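Local structure of phenol hydroxylase component phL (Pseudomonas stutzeri, 3U52) at residues Q116-R127 with L167-D175; R62-W70 with V207-T215. The protein probably serves as the beta-type subunit of a multicomponent phenol hydroxylase, supporting the partner subunit in which phenol would be oxidised. All blocks are in the same frame, centred on the assembly; numbering follows the deposited sequence.

Contact 1: residues Q116-R127 with L167-D175; sequences QKQLLRLLVPLR and LSRIALMID
Leu167 lies against the turn Leu123-Leu126 and Ile174 against the helix before it, in an all-helical fold of the methane/phenol/alkene hydroxylase family. The short segments 116-122 and 167-175 run close to antiparallel, at 154°, with axes 10.6 Å apart at closest approach. The branches of Leu167 divide the work: CD2 meets CG of Leu123 at 3.9 Å, the side chains crossing at about a right angle, while CD1 sits 3.6 Å from the backbone N of Arg127. Set anti to the backbone N (chi1 -176°), CG of Leu123 carries its branches nearer the other helix, where CD2 meets Ile170 CD1. Beside it, CG1 of Val124 packs 3.9 Å from CB of Ala171, whose methyl also receives CD2 of Leu120. At the other end Ile174 uses both branches: CD1 touches CD1 of Leu119 at 4.0 Å, and CG2 lies along the extended Gln116 chain, which runs past it in the opposite direction. The Gln116 amide is anchored elsewhere, NE2 donating to Leu108 O. Arg127 sends its guanidinium to an acidic side chain of another protein's chain, in a salt bridge, and its CD passes 3.3 Å from OG of Ser168, a hydroxyl hydrogen-bonded to Gly164 O.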
loop_
_atom_site.group_PDB
_atom_site.type_symbol
_atom_site.label_atom_id
_atom_site.label_comp_id
_atom_site.label_asym_id
_atom_site.label_seq_id
_atom_site.Cartn_x
_atom_site.Cartn_y
_atom_site.Cartn_z
ATOM N N GLN D 116 0.998 38.711 26.342
ATOM C CA GLN D 116 2.071 37.827 25.917
ATOM C C GLN D 116 2.960 37.346 27.072
ATOM O O GLN D 116 3.407 36.191 27.074
ATOM C CB GLN D 116 2.933 38.508 24.876
ATOM C CG GLN D 116 2.247 38.799 23.551
ATOM C CD GLN D 116 3.143 39.585 22.618
ATOM O OE1 GLN D 116 4.200 40.051 23.014
ATOM N NE2 GLN D 116 2.739 39.711 21.363
ATOM N N LYS D 117 3.219 38.228 28.050
ATOM C CA LYS D 117 4.058 37.851 29.193
ATOM C C LYS D 117 3.358 36.845 30.075
ATOM O O LYS D 117 3.984 35.925 30.565
ATOM C CB LYS D 117 4.541 39.068 29.980
ATOM C CG LYS D 117 5.874 39.678 29.430
ATOM C CD LYS D 117 5.882 39.885 27.871
ATOM C CE LYS D 117 7.226 40.387 27.331
ATOM N NZ LYS D 117 7.342 40.053 25.871
ATOM N N GLN D 118 2.047 37.004 30.245
ATOM C CA GLN D 118 1.220 36.021 30.940
ATOM C C GLN D 118 1.326 34.634 30.301
ATOM O O GLN D 118 1.292 33.646 31.007
ATOM C CB GLN D 118 -0.259 36.429 30.972
ATOM C CG GLN D 118 -0.613 37.553 31.969
ATOM C CD GLN D 118 -2.129 37.859 32.007
ATOM O OE1 GLN D 118 -2.698 38.352 31.033
ATOM N NE2 GLN D 118 -2.773 37.571 33.139
ATOM N N LEU D 119 1.422 34.553 28.977
ATOM C CA LEU D 119 1.614 33.239 28.330
ATOM C C LEU D 119 3.002 32.687 28.556
ATOM O O LEU D 119 3.170 31.495 28.808
ATOM C CB LEU D 119 1.339 33.323 26.838
ATOM C CG LEU D 119 -0.094 33.669 26.425
ATOM C CD1 LEU D 119 -0.188 33.708 24.923
ATOM C CD2 LEU D 119 -1.130 32.688 27.010
ATOM N N LEU D 120 3.997 33.560 28.456
ATOM C CA LEU D 120 5.382 33.170 28.676
ATOM C C LEU D 120 5.614 32.721 30.116
ATOM O O LEU D 120 6.539 31.942 30.402
ATOM C CB LEU D 120 6.305 34.325 28.337
ATOM C CG LEU D 120 6.316 34.714 26.866
ATOM C CD1 LEU D 120 7.422 35.748 26.579
ATOM C CD2 LEU D 120 6.464 33.434 26.001
ATOM N N ARG D 121 4.777 33.229 31.020
ATOM C CA ARG D 121 4.940 32.997 32.457
ATOM C C ARG D 121 4.059 31.862 32.975
ATOM O O ARG D 121 4.479 31.120 33.873
ATOM C CB ARG D 121 4.694 34.297 33.270
ATOM C CG ARG D 121 4.775 34.107 34.782
ATOM C CD ARG D 121 4.743 35.446 35.541
ATOM N NE ARG D 121 5.062 35.253 36.958
ATOM C CZ ARG D 121 4.179 35.255 37.957
ATOM N NH1 ARG D 121 2.879 35.483 37.739
ATOM N NH2 ARG D 121 4.618 35.064 39.197
ATOM N N LEU D 122 2.854 31.721 32.425
ATOM C CA LEU D 122 1.914 30.742 32.973
ATOM C C LEU D 122 1.846 29.440 32.164
ATOM O O LEU D 122 1.621 28.381 32.736
ATOM C CB LEU D 122 0.521 31.361 33.080
ATOM C CG LEU D 122 0.489 32.605 33.978
ATOM C CD1 LEU D 122 -0.905 33.220 33.955
ATOM C CD2 LEU D 122 0.915 32.230 35.404
ATOM N N LEU D 123 2.063 29.545 30.857
ATOM C CA LEU D 123 1.857 28.427 29.901
ATOM C C LEU D 123 3.164 27.857 29.362
ATOM O O LEU D 123 3.435 26.667 29.496
ATOM C CB LEU D 123 0.947 28.865 28.730
ATOM C CG LEU D 123 0.591 27.734 27.733
ATOM C CD1 LEU D 123 -0.173 26.637 28.471
ATOM C CD2 LEU D 123 -0.217 28.273 26.588
ATOM N N VAL D 124 3.991 28.693 28.761
ATOM C CA VAL D 124 5.167 28.175 28.077
ATOM C C VAL D 124 6.134 27.356 28.967
ATOM O O VAL D 124 6.680 26.360 28.475
ATOM C CB VAL D 124 5.862 29.267 27.177
ATOM C CG1 VAL D 124 7.149 28.759 26.589
ATOM C CG2 VAL D 124 4.877 29.716 26.053
ATOM N N PRO D 125 6.360 27.750 30.264
ATOM C CA PRO D 125 7.339 26.942 31.023
ATOM C C PRO D 125 6.933 25.480 31.297
ATOM O O PRO D 125 7.783 24.660 31.642
ATOM C CB PRO D 125 7.575 27.752 32.317
ATOM C CG PRO D 125 7.120 29.189 31.970
ATOM C CD PRO D 125 5.925 28.929 31.020
ATOM N N LEU D 126 5.664 25.146 31.093
ATOM C CA LEU D 126 5.234 23.770 31.057
ATOM C C LEU D 126 6.014 22.882 30.069
ATOM O O LEU D 126 6.008 21.676 30.247
ATOM C CB LEU D 126 3.729 23.668 30.747
ATOM C CG LEU D 126 2.741 24.312 31.740
ATOM C CD1 LEU D 126 1.298 24.023 31.290
ATOM C CD2 LEU D 126 2.972 23.726 33.103
ATOM N N ARG D 127 6.674 23.443 29.043
ATOM C CA ARG D 127 7.564 22.601 28.230
ATOM C C ARG D 127 8.636 21.901 29.037
ATOM O O ARG D 127 9.134 20.849 28.628
ATOM C CB ARG D 127 8.252 23.383 27.114
ATOM C CG ARG D 127 9.037 24.609 27.532
ATOM C CD ARG D 127 9.631 25.301 26.321
ATOM N NE ARG D 127 10.473 26.391 26.781
ATOM C CZ ARG D 127 11.737 26.602 26.416
ATOM N NH1 ARG D 127 12.321 25.843 25.494
ATOM N NH2 ARG D 127 12.388 27.636 26.936
ATOM N N LEU D 167 4.342 23.770 22.686
ATOM C CA LEU D 167 4.389 24.873 23.681
ATOM C C LEU D 167 5.553 25.821 23.347
ATOM O O LEU D 167 5.393 27.045 23.353
ATOM C CB LEU D 167 4.483 24.322 25.122
ATOM C CG LEU D 167 3.286 23.622 25.772
ATOM C CD1 LEU D 167 3.730 22.789 26.997
ATOM C CD2 LEU D 167 2.163 24.597 26.131
ATOM N N SER D 168 6.716 25.260 23.031
ATOM C CA SER D 168 7.820 26.022 22.454
ATOM C C SER D 168 7.449 26.918 21.266
ATOM O O SER D 168 7.877 28.088 21.167
ATOM C CB SER D 168 8.919 25.078 22.023
ATOM O OG SER D 168 9.361 24.346 23.140
ATOM N N ARG D 169 6.687 26.363 20.323
ATOM C CA ARG D 169 6.332 27.102 19.129
ATOM C C ARG D 169 5.397 28.267 19.384
ATOM O O ARG D 169 5.409 29.254 18.659
ATOM C CB ARG D 169 5.693 26.160 18.119
ATOM C CG ARG D 169 6.750 25.334 17.394
ATOM C CD ARG D 169 6.266 25.203 15.994
ATOM N NE ARG D 169 5.853 23.858 15.798
ATOM C CZ ARG D 169 4.979 23.433 14.898
ATOM N NH1 ARG D 169 4.301 24.261 14.097
ATOM N NH2 ARG D 169 4.776 22.134 14.858
ATOM N N ILE D 170 4.573 28.152 20.396
ATOM C CA ILE D 170 3.757 29.291 20.808
ATOM C C ILE D 170 4.683 30.460 21.152
ATOM O O ILE D 170 4.457 31.600 20.728
ATOM C CB ILE D 170 2.917 28.924 22.038
ATOM C CG1 ILE D 170 1.824 27.913 21.637
ATOM C CG2 ILE D 170 2.372 30.189 22.690
ATOM C CD1 ILE D 170 0.910 27.531 22.755
ATOM N N ALA D 171 5.754 30.182 21.893
ATOM C CA ALA D 171 6.688 31.239 22.256
ATOM C C ALA D 171 7.381 31.775 21.032
ATOM O O ALA D 171 7.559 32.995 20.914
ATOM C CB ALA D 171 7.682 30.746 23.256
ATOM N N LEU D 172 7.761 30.879 20.107
ATOM C CA LEU D 172 8.386 31.280 18.863
ATOM C C LEU D 172 7.455 32.119 18.005
ATOM O O LEU D 172 7.908 32.999 17.264
ATOM C CB LEU D 172 8.884 30.061 18.072
ATOM C CG LEU D 172 10.141 29.455 18.688
ATOM C CD1 LEU D 172 10.592 28.187 17.948
ATOM C CD2 LEU D 172 11.312 30.487 18.755
ATOM N N MET D 173 6.164 31.839 18.097
ATOM C CA MET D 173 5.192 32.633 17.397
ATOM C C MET D 173 5.209 34.028 17.987
ATOM O O MET D 173 5.237 34.989 17.254
ATOM C CB MET D 173 3.791 32.026 17.529
ATOM C CG MET D 173 2.913 32.462 16.407
ATOM S SD MET D 173 1.288 31.736 16.449
ATOM C CE MET D 173 1.681 29.986 16.383
ATOM N N ILE D 174 5.204 34.132 19.321
ATOM C CA ILE D 174 5.202 35.425 20.014
ATOM C C ILE D 174 6.433 36.272 19.742
ATOM O O ILE D 174 6.302 37.502 19.640
ATOM C CB ILE D 174 5.032 35.245 21.539
ATOM C CG1 ILE D 174 3.615 34.778 21.845
ATOM C CG2 ILE D 174 5.399 36.541 22.287
ATOM C CD1 ILE D 174 3.391 34.281 23.262
ATOM N N ASP D 175 7.618 35.653 19.604
ATOM C CA ASP D 175 8.839 36.411 19.290
ATOM C C ASP D 175 9.227 36.490 17.814
ATOM O O ASP D 175 10.298 37.023 17.481
ATOM C CB ASP D 175 10.048 35.946 20.121
ATOM C CG ASP D 175 10.547 34.532 19.747
ATOM O OD1 ASP D 175 10.518 34.130 18.555
ATOM O OD2 ASP D 175 11.011 33.822 20.665
#

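Contact 2: residues R62-W70 with V207-T215; sequences RTAIRMEDW and VVDDWFELT
Asp210 OD1 is gripped by two donors, the hydroxyl of Thr63 and the backbone N of Glu213. OG1 of Thr63 donates to OD1 of Asp210 over 2.7 Å, meeting it on the syn side and only 17° out of the carboxylate plane. The Glu213 N-H instead comes from above that plane, 3.1 Å from OD1 of Asp210, and the bond is nearly straight. The other oxygen, OD2 of Asp210, accepts from N of Ala64 at 2.9 Å, also on its syn side. Asp210 is thus the N-cap of helix 211-240, and its carboxylate ties the loop 62-70 to that helix start. With an alanine in place of Asp210, the Thr63 hydroxyl, Ala64 N and Glu213 N would probably all lose the carboxylate that accepts from them, and the loop would be less firmly fixed to the helix end.

Thr63 also packs on Trp211, the residue after Asp210. Its CB stands over the face of the Trp211 five-membered ring in a CH-pi contact, 4.0 Å from the centroid and 22° off the normal, while Arg62 CB reaches the edge of the indole near its plane. With CG between the backbone N and the carbonyl carbon (chi1 67°), Trp211 swings its indole toward the loop. There its CH2 lies over one face of the Trp70 indole, whose opposite face carries Met67 CG; the two six-membered rings meet obliquely. Trp70 CH2 also touches CD1 of Phe212 at 3.8 Å, and CG1 of Ile65 rests 4.0 Å from CB of Phe212.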
loop_
_atom_site.group_PDB
_atom_site.type_symbol
_atom_site.label_atom_id
_atom_site.label_comp_id
_atom_site.label_asym_id
_atom_site.label_seq_id
_atom_site.Cartn_x
_atom_site.Cartn_y
_atom_site.Cartn_z
ATOM N N ARG D 62 12.753 -4.629 39.430
ATOM C CA ARG D 62 13.065 -3.169 39.404
ATOM C C ARG D 62 11.938 -2.352 39.990
ATOM O O ARG D 62 12.130 -1.181 40.331
ATOM C CB ARG D 62 13.419 -2.617 38.010
ATOM C CG ARG D 62 14.794 -3.011 37.568
ATOM C CD ARG D 62 15.384 -2.222 36.339
ATOM N NE ARG D 62 16.805 -2.516 36.368
ATOM C CZ ARG D 62 17.364 -3.549 35.771
ATOM N NH1 ARG D 62 18.675 -3.727 35.914
ATOM N NH2 ARG D 62 16.633 -4.368 34.986
ATOM N N THR D 63 10.762 -2.974 40.103
ATOM C CA THR D 63 9.657 -2.407 40.865
ATOM C C THR D 63 9.276 -3.314 42.039
ATOM O O THR D 63 9.428 -4.518 41.965
ATOM C CB THR D 63 8.426 -2.119 39.973
ATOM O OG1 THR D 63 7.428 -1.450 40.745
ATOM C CG2 THR D 63 7.857 -3.350 39.391
ATOM N N ALA D 64 8.797 -2.704 43.111
ATOM C CA ALA D 64 8.296 -3.450 44.287
ATOM C C ALA D 64 6.906 -4.050 44.030
ATOM O O ALA D 64 6.507 -5.019 44.685
ATOM C CB ALA D 64 8.305 -2.568 45.546
ATOM N N ILE D 65 6.169 -3.464 43.088
ATOM C CA ILE D 65 4.901 -4.020 42.637
ATOM C C ILE D 65 5.112 -5.428 42.116
ATOM O O ILE D 65 6.129 -5.713 41.512
ATOM C CB ILE D 65 4.272 -3.144 41.541
ATOM C CG1 ILE D 65 3.874 -1.767 42.106
ATOM C CG2 ILE D 65 3.060 -3.822 40.949
ATOM C CD1 ILE D 65 2.685 -1.795 43.089
ATOM N N ARG D 66 4.161 -6.316 42.378
ATOM C CA ARG D 66 4.237 -7.711 41.938
ATOM C C ARG D 66 3.009 -8.090 41.125
ATOM O O ARG D 66 1.894 -7.714 41.469
ATOM C CB ARG D 66 4.367 -8.676 43.150
ATOM C CG ARG D 66 5.678 -8.548 43.934
ATOM C CD ARG D 66 6.893 -8.988 43.107
ATOM N NE ARG D 66 8.038 -8.085 43.332
ATOM C CZ ARG D 66 9.172 -8.484 43.875
ATOM N NH1 ARG D 66 9.300 -9.760 44.206
ATOM N NH2 ARG D 66 10.172 -7.643 44.062
ATOM N N MET D 67 3.241 -8.804 40.027
ATOM C CA MET D 67 2.185 -9.326 39.151
ATOM C C MET D 67 2.485 -10.746 38.767
ATOM O O MET D 67 3.605 -11.056 38.315
ATOM C CB MET D 67 2.089 -8.543 37.859
ATOM C CG MET D 67 1.828 -7.077 38.077
ATOM S SD MET D 67 0.148 -6.653 38.540
ATOM C CE MET D 67 -0.701 -6.844 36.949
ATOM N N GLU D 68 1.464 -11.592 38.869
ATOM C CA GLU D 68 1.553 -12.945 38.354
ATOM C C GLU D 68 1.959 -12.863 36.884
ATOM O O GLU D 68 2.804 -13.630 36.422
ATOM C CB GLU D 68 0.225 -13.698 38.511
ATOM C CG GLU D 68 0.323 -15.200 38.128
ATOM C CD GLU D 68 -0.867 -15.683 37.256
ATOM O OE1 GLU D 68 -1.737 -16.427 37.782
ATOM O OE2 GLU D 68 -0.930 -15.317 36.044
ATOM N N ASP D 69 1.403 -11.893 36.162
ATOM C CA ASP D 69 1.632 -11.804 34.713
ATOM C C ASP D 69 1.582 -10.345 34.243
ATOM O O ASP D 69 0.514 -9.788 34.177
ATOM C CB ASP D 69 0.560 -12.653 34.019
ATOM C CG ASP D 69 0.777 -12.781 32.536
ATOM O OD1 ASP D 69 1.720 -12.156 32.001
ATOM O OD2 ASP D 69 -0.025 -13.516 31.896
ATOM N N TRP D 70 2.721 -9.721 33.927
ATOM C CA TRP D 70 2.700 -8.291 33.527
ATOM C C TRP D 70 1.923 -7.974 32.220
ATOM O O TRP D 70 1.507 -6.832 31.999
ATOM C CB TRP D 70 4.106 -7.699 33.464
ATOM C CG TRP D 70 4.575 -7.114 34.758
ATOM C CD1 TRP D 70 5.543 -7.626 35.593
ATOM C CD2 TRP D 70 4.107 -5.897 35.382
ATOM N NE1 TRP D 70 5.698 -6.801 36.693
ATOM C CE2 TRP D 70 4.835 -5.740 36.591
ATOM C CE3 TRP D 70 3.124 -4.945 35.047
ATOM C CZ2 TRP D 70 4.620 -4.662 37.466
ATOM C CZ3 TRP D 70 2.918 -3.864 35.902
ATOM C CH2 TRP D 70 3.665 -3.741 37.117
ATOM N N VAL D 207 14.856 11.288 40.056
ATOM C CA VAL D 207 15.772 10.548 40.885
ATOM C C VAL D 207 15.047 9.297 41.460
ATOM O O VAL D 207 15.648 8.452 42.107
ATOM C CB VAL D 207 16.307 11.626 41.892
ATOM C CG1 VAL D 207 16.032 11.307 43.283
ATOM C CG2 VAL D 207 17.726 12.086 41.507
ATOM N N VAL D 208 13.768 9.147 41.165
ATOM C CA VAL D 208 12.985 7.971 41.613
ATOM C C VAL D 208 13.545 6.710 40.943
ATOM O O VAL D 208 13.771 6.698 39.737
ATOM C CB VAL D 208 11.448 8.159 41.310
ATOM C CG1 VAL D 208 10.624 6.830 41.504
ATOM C CG2 VAL D 208 10.879 9.263 42.153
ATOM N N ASP D 209 13.772 5.654 41.724
ATOM C CA ASP D 209 14.290 4.366 41.221
ATOM C C ASP D 209 13.213 3.392 40.738
ATOM O O ASP D 209 13.425 2.651 39.771
ATOM C CB ASP D 209 15.058 3.606 42.337
ATOM C CG ASP D 209 16.438 4.203 42.650
ATOM O OD1 ASP D 209 17.136 4.686 41.716
ATOM O OD2 ASP D 209 16.818 4.170 43.847
ATOM N N ASP D 210 12.116 3.297 41.467
ATOM C CA ASP D 210 11.072 2.295 41.218
ATOM C C ASP D 210 10.247 2.758 40.029
ATOM O O ASP D 210 9.626 3.846 40.093
ATOM C CB ASP D 210 10.153 2.167 42.452
ATOM C CG ASP D 210 9.180 1.004 42.339
ATOM O OD1 ASP D 210 8.451 0.925 41.326
ATOM O OD2 ASP D 210 9.144 0.131 43.249
ATOM N N TRP D 211 10.205 1.965 38.958
ATOM C CA TRP D 211 9.581 2.500 37.737
ATOM C C TRP D 211 8.062 2.608 37.878
ATOM O O TRP D 211 7.420 3.524 37.313
ATOM C CB TRP D 211 10.006 1.732 36.491
ATOM C CG TRP D 211 9.542 0.293 36.380
ATOM C CD1 TRP D 211 10.278 -0.817 36.665
ATOM C CD2 TRP D 211 8.259 -0.183 35.926
ATOM N NE1 TRP D 211 9.534 -1.958 36.438
ATOM C CE2 TRP D 211 8.292 -1.604 35.985
ATOM C CE3 TRP D 211 7.093 0.443 35.482
ATOM C CZ2 TRP D 211 7.211 -2.419 35.559
ATOM C CZ3 TRP D 211 6.000 -0.371 35.072
ATOM C CH2 TRP D 211 6.073 -1.780 35.142
ATOM N N PHE D 212 7.448 1.689 38.603
ATOM C CA PHE D 212 6.007 1.837 38.793
ATOM C C PHE D 212 5.639 3.026 39.686
ATOM O O PHE D 212 4.711 3.775 39.367
ATOM C CB PHE D 212 5.277 0.566 39.234
ATOM C CG PHE D 212 3.821 0.595 38.849
ATOM C CD1 PHE D 212 3.415 0.046 37.637
ATOM C CD2 PHE D 212 2.866 1.271 39.650
ATOM C CE1 PHE D 212 2.053 0.100 37.231
ATOM C CE2 PHE D 212 1.515 1.353 39.264
ATOM C CZ PHE D 212 1.096 0.738 38.051
ATOM N N GLU D 213 6.418 3.235 40.753
ATOM C CA GLU D 213 6.288 4.468 41.536
ATOM C C GLU D 213 6.367 5.657 40.570
ATOM O O GLU D 213 5.526 6.550 40.605
ATOM C CB GLU D 213 7.382 4.580 42.618
ATOM C CG GLU D 213 7.178 5.785 43.558
ATOM C CD GLU D 213 8.308 5.991 44.559
ATOM O OE1 GLU D 213 8.265 7.050 45.244
ATOM O OE2 GLU D 213 9.204 5.119 44.686
ATOM N N LEU D 214 7.370 5.639 39.682
ATOM C CA LEU D 214 7.543 6.705 38.703
ATOM C C LEU D 214 6.357 6.881 37.745
ATOM O O LEU D 214 5.917 8.018 37.526
ATOM C CB LEU D 214 8.841 6.519 37.902
ATOM C CG LEU D 214 9.328 7.730 37.118
ATOM C CD1 LEU D 214 9.392 9.022 37.897
ATOM C CD2 LEU D 214 10.660 7.390 36.495
ATOM N N THR D 215 5.838 5.788 37.169
ATOM C CA THR D 215 4.689 5.954 36.251
ATOM C C THR D 215 3.450 6.532 36.967
ATOM O O THR D 215 2.742 7.399 36.421
ATOM C CB THR D 215 4.364 4.666 35.428
ATOM O OG1 THR D 215 3.545 5.035 34.322
ATOM C CG2 THR D 215 3.586 3.652 36.212
#

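How the contacts relate
From the N terminus the chain passes helices 18-24 and 31-36 before reaching loop 62-70, the first half of contact 2, then follows helix 81-105 to segment 116-127. Contact 1 closes when helix 147-175 brings 167-175 back against it, with 39 residues between, 36 of them helical. The chain goes on through helices 180-191 and 196-205 before segment 207-215 closes contact 2, with 136 residues between its halves. The smaller loop lies wholly within the larger one, and the two do not cross. Contact 1 joins helices 113-122 and 126-143 to 147-175; contact 2 joins a loop to the start of helix 211-240. Their centres are about 35 Å apart, on opposite sides of the chain's centre.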